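PDB 2WAC: staphylococcal nuclease domain-containing protein 1 from Drosophila melanogaster, which cleaves both DNA and RNA as an endonuclease, associates with the RNA-induced silencing complex, and through its Tudor domain binds peptides carrying symmetrically dimethylated arginine. Local coordinates for residues A[68-73]-A[85-90]. Numbering follows the deposited sequence.
Sequences WYRAKV and YIDYGN
With CG anti to the carbonyl carbon in both Arg70 and Asp87, the arginine's bend at chi3 (-62°) brings NE and NH2 side-on to the carboxylate. Arg70 NE reaches Asp87 OD2 at 3.0 Å and Arg70 NH2 reaches Asp87 OD1 at 2.9 Å, each oxygen accepting on its syn lone pair. Both bonds are nearly straight (171° at NE), and the two planes lie only 21° apart, which identifies a nearly coplanar, two-pronged salt bridge. Over one guanidinium face sits CD1 of Ile86, 3.8 Å from Arg70 NE. The buried ion pair has further partners: Arg70 NH1 bonds the carbonyls of Phe106 and Glu109, NH2 that of Lys110, and Asp87 OD1 takes the amide of Tyr112. Replacing Arg70 by alanine is likely to leave the buried Asp87 carboxylate without its countercharge, with the Tyr112 amide and a water remaining as partners, and Ile86 CD1 without the flat surface beneath it.

The backbones diverge here: the CA-CA distance grows from 4.5 Å for Ala71 and Tyr85 to 8.1 Å for Tyr69 and Asp87. Two waters bridge the widening gap. One donates to Arg70 O and accepts from Asp87 N, while a second accepts from Arg70 N and donates to Asp87 OD2 at 2.6 Å. The direct bond from Ile86 N to Arg70 O is weak.

Tyr69 carries the aromatic side. Tyr69 CB packs on Tyr85 CD1 at 3.6 Å, and Tyr88 CE2 comes to the Tyr69 ring edge, 3.5 Å from Tyr69 CD2; Tyr69 crosses both side chains at about a right angle. The hydroxyl of Tyr69 bonds Asp65, that of Tyr85 Glu92. Tyr69, Tyr85 and Tyr88, with the Phe62 ring meeting Tyr85, lie in the region involved in dimethylarginine binding, consistent with the aromatic cage by which Tudor domains receive methylated arginine.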
loop_
_atom_site.group_PDB
_atom_site.type_symbol
_atom_site.label_atom_id
_atom_site.label_comp_id
_atom_site.label_asym_id
_atom_site.label_seq_id
_atom_site.Cartn_x
_atom_site.Cartn_y
_atom_site.Cartn_z
ATOM N N TRP A 68 -2.896 3.065 -20.118
ATOM C CA TRP A 68 -3.325 4.274 -19.416
ATOM C C TRP A 68 -4.025 3.946 -18.092
ATOM O O TRP A 68 -4.912 3.088 -18.045
ATOM C CB TRP A 68 -4.235 5.115 -20.320
ATOM C CG TRP A 68 -3.545 5.676 -21.548
ATOM C CD1 TRP A 68 -3.477 5.101 -22.788
ATOM C CD2 TRP A 68 -2.839 6.922 -21.645
ATOM N NE1 TRP A 68 -2.771 5.911 -23.649
ATOM C CE2 TRP A 68 -2.371 7.035 -22.975
ATOM C CE3 TRP A 68 -2.560 7.954 -20.738
ATOM C CZ2 TRP A 68 -1.631 8.139 -23.419
ATOM C CZ3 TRP A 68 -1.825 9.054 -21.182
ATOM C CH2 TRP A 68 -1.371 9.135 -22.513
ATOM N N TYR A 69 -3.608 4.630 -17.024
ATOM C CA TYR A 69 -4.153 4.437 -15.676
ATOM C C TYR A 69 -4.572 5.780 -15.061
ATOM O O TYR A 69 -4.094 6.835 -15.480
ATOM C CB TYR A 69 -3.108 3.779 -14.762
ATOM C CG TYR A 69 -2.662 2.384 -15.160
ATOM C CD1 TYR A 69 -1.803 2.182 -16.240
ATOM C CD2 TYR A 69 -3.070 1.269 -14.430
ATOM C CE1 TYR A 69 -1.388 0.905 -16.605
ATOM C CE2 TYR A 69 -2.654 -0.015 -14.782
ATOM C CZ TYR A 69 -1.814 -0.186 -15.871
ATOM O OH TYR A 69 -1.399 -1.451 -16.223
ATOM N N ARG A 70 -5.461 5.739 -14.068
ATOM C CA ARG A 70 -5.792 6.934 -13.288
ATOM C C ARG A 70 -4.621 7.258 -12.365
ATOM O O ARG A 70 -4.054 6.360 -11.735
ATOM C CB ARG A 70 -7.066 6.732 -12.462
ATOM C CG ARG A 70 -8.318 6.430 -13.268
ATOM C CD ARG A 70 -9.579 6.785 -12.490
ATOM N NE ARG A 70 -9.730 6.020 -11.251
ATOM C CZ ARG A 70 -10.651 6.260 -10.322
ATOM N NH1 ARG A 70 -11.519 7.255 -10.474
ATOM N NH2 ARG A 70 -10.705 5.505 -9.231
ATOM N N ALA A 71 -4.251 8.534 -12.291
ATOM C CA ALA A 71 -3.079 8.935 -11.517
ATOM C C ALA A 71 -3.225 10.316 -10.893
ATOM O O ALA A 71 -3.876 11.195 -11.453
ATOM C CB ALA A 71 -1.821 8.870 -12.384
ATOM N N LYS A 72 -2.616 10.489 -9.724
ATOM C CA LYS A 72 -2.558 11.784 -9.059
ATOM C C LYS A 72 -1.156 12.353 -9.218
ATOM O O LYS A 72 -0.171 11.673 -8.929
ATOM C CB LYS A 72 -2.912 11.630 -7.577
ATOM C CG LYS A 72 -2.790 12.897 -6.735
ATOM C CD LYS A 72 -3.096 12.579 -5.281
ATOM C CE LYS A 72 -2.555 13.634 -4.336
ATOM N NZ LYS A 72 -2.757 13.229 -2.912
ATOM N N VAL A 73 -1.069 13.590 -9.697
ATOM C CA VAL A 73 0.212 14.276 -9.799
ATOM C C VAL A 73 0.607 14.794 -8.419
ATOM O O VAL A 73 -0.079 15.643 -7.845
ATOM C CB VAL A 73 0.173 15.435 -10.824
ATOM C CG1 VAL A 73 1.503 16.160 -10.852
ATOM C CG2 VAL A 73 -0.171 14.913 -12.213
ATOM N N TYR A 85 -0.282 6.003 -8.890
ATOM C CA TYR A 85 -1.344 5.246 -9.550
ATOM C C TYR A 85 -2.400 4.858 -8.519
ATOM O O TYR A 85 -2.252 3.875 -7.792
ATOM C CB TYR A 85 -0.768 4.042 -10.306
ATOM C CG TYR A 85 0.130 4.471 -11.445
ATOM C CD1 TYR A 85 -0.411 4.895 -12.658
ATOM C CD2 TYR A 85 1.518 4.488 -11.301
ATOM C CE1 TYR A 85 0.405 5.311 -13.708
ATOM C CE2 TYR A 85 2.346 4.903 -12.345
ATOM C CZ TYR A 85 1.779 5.312 -13.547
ATOM O OH TYR A 85 2.583 5.726 -14.588
ATOM N N ILE A 86 -3.463 5.663 -8.473
ATOM C CA ILE A 86 -4.418 5.683 -7.352
ATOM C C ILE A 86 -5.238 4.411 -7.141
ATOM O O ILE A 86 -5.795 4.198 -6.061
ATOM C CB ILE A 86 -5.379 6.914 -7.426
ATOM C CG1 ILE A 86 -6.135 6.952 -8.763
ATOM C CG2 ILE A 86 -4.611 8.217 -7.175
ATOM C CD1 ILE A 86 -7.459 7.703 -8.710
ATOM N N ASP A 87 -5.307 3.568 -8.164
ATOM C CA ASP A 87 -6.089 2.341 -8.074
ATOM C C ASP A 87 -5.239 1.121 -7.704
ATOM O O ASP A 87 -5.773 0.019 -7.529
ATOM C CB ASP A 87 -6.864 2.112 -9.376
ATOM C CG ASP A 87 -7.890 3.203 -9.645
ATOM O OD1 ASP A 87 -8.518 3.693 -8.679
ATOM O OD2 ASP A 87 -8.075 3.571 -10.823
ATOM N N TYR A 88 -3.928 1.334 -7.566
ATOM C CA TYR A 88 -2.970 0.249 -7.302
ATOM C C TYR A 88 -1.981 0.548 -6.177
ATOM O O TYR A 88 -1.702 -0.322 -5.348
ATOM C CB TYR A 88 -2.222 -0.136 -8.586
ATOM C CG TYR A 88 -3.153 -0.620 -9.671
ATOM C CD1 TYR A 88 -3.524 -1.962 -9.748
ATOM C CD2 TYR A 88 -3.689 0.272 -10.602
ATOM C CE1 TYR A 88 -4.398 -2.408 -10.736
ATOM C CE2 TYR A 88 -4.565 -0.163 -11.587
ATOM C CZ TYR A 88 -4.912 -1.501 -11.651
ATOM O OH TYR A 88 -5.775 -1.929 -12.632
ATOM N N GLY A 89 -1.443 1.764 -6.157
ATOM C CA GLY A 89 -0.569 2.189 -5.069
ATOM C C GLY A 89 0.883 2.462 -5.410
ATOM O O GLY A 89 1.603 3.054 -4.603
ATOM N N ASN A 90 1.328 2.030 -6.588
ATOM C CA ASN A 90 2.693 2.329 -7.019
ATOM C C ASN A 90 2.849 3.770 -7.510
ATOM O O ASN A 90 1.885 4.397 -7.950
ATOM C CB ASN A 90 3.195 1.324 -8.069
ATOM C CG ASN A 90 2.325 1.281 -9.312
ATOM O OD1 ASN A 90 1.098 1.201 -9.227
ATOM N ND2 ASN A 90 2.959 1.317 -10.477
HETATM O O HOH W 1 -4.296 3.863 -11.015
HETATM O O HOH W 2 -6.309 3.163 -12.703
#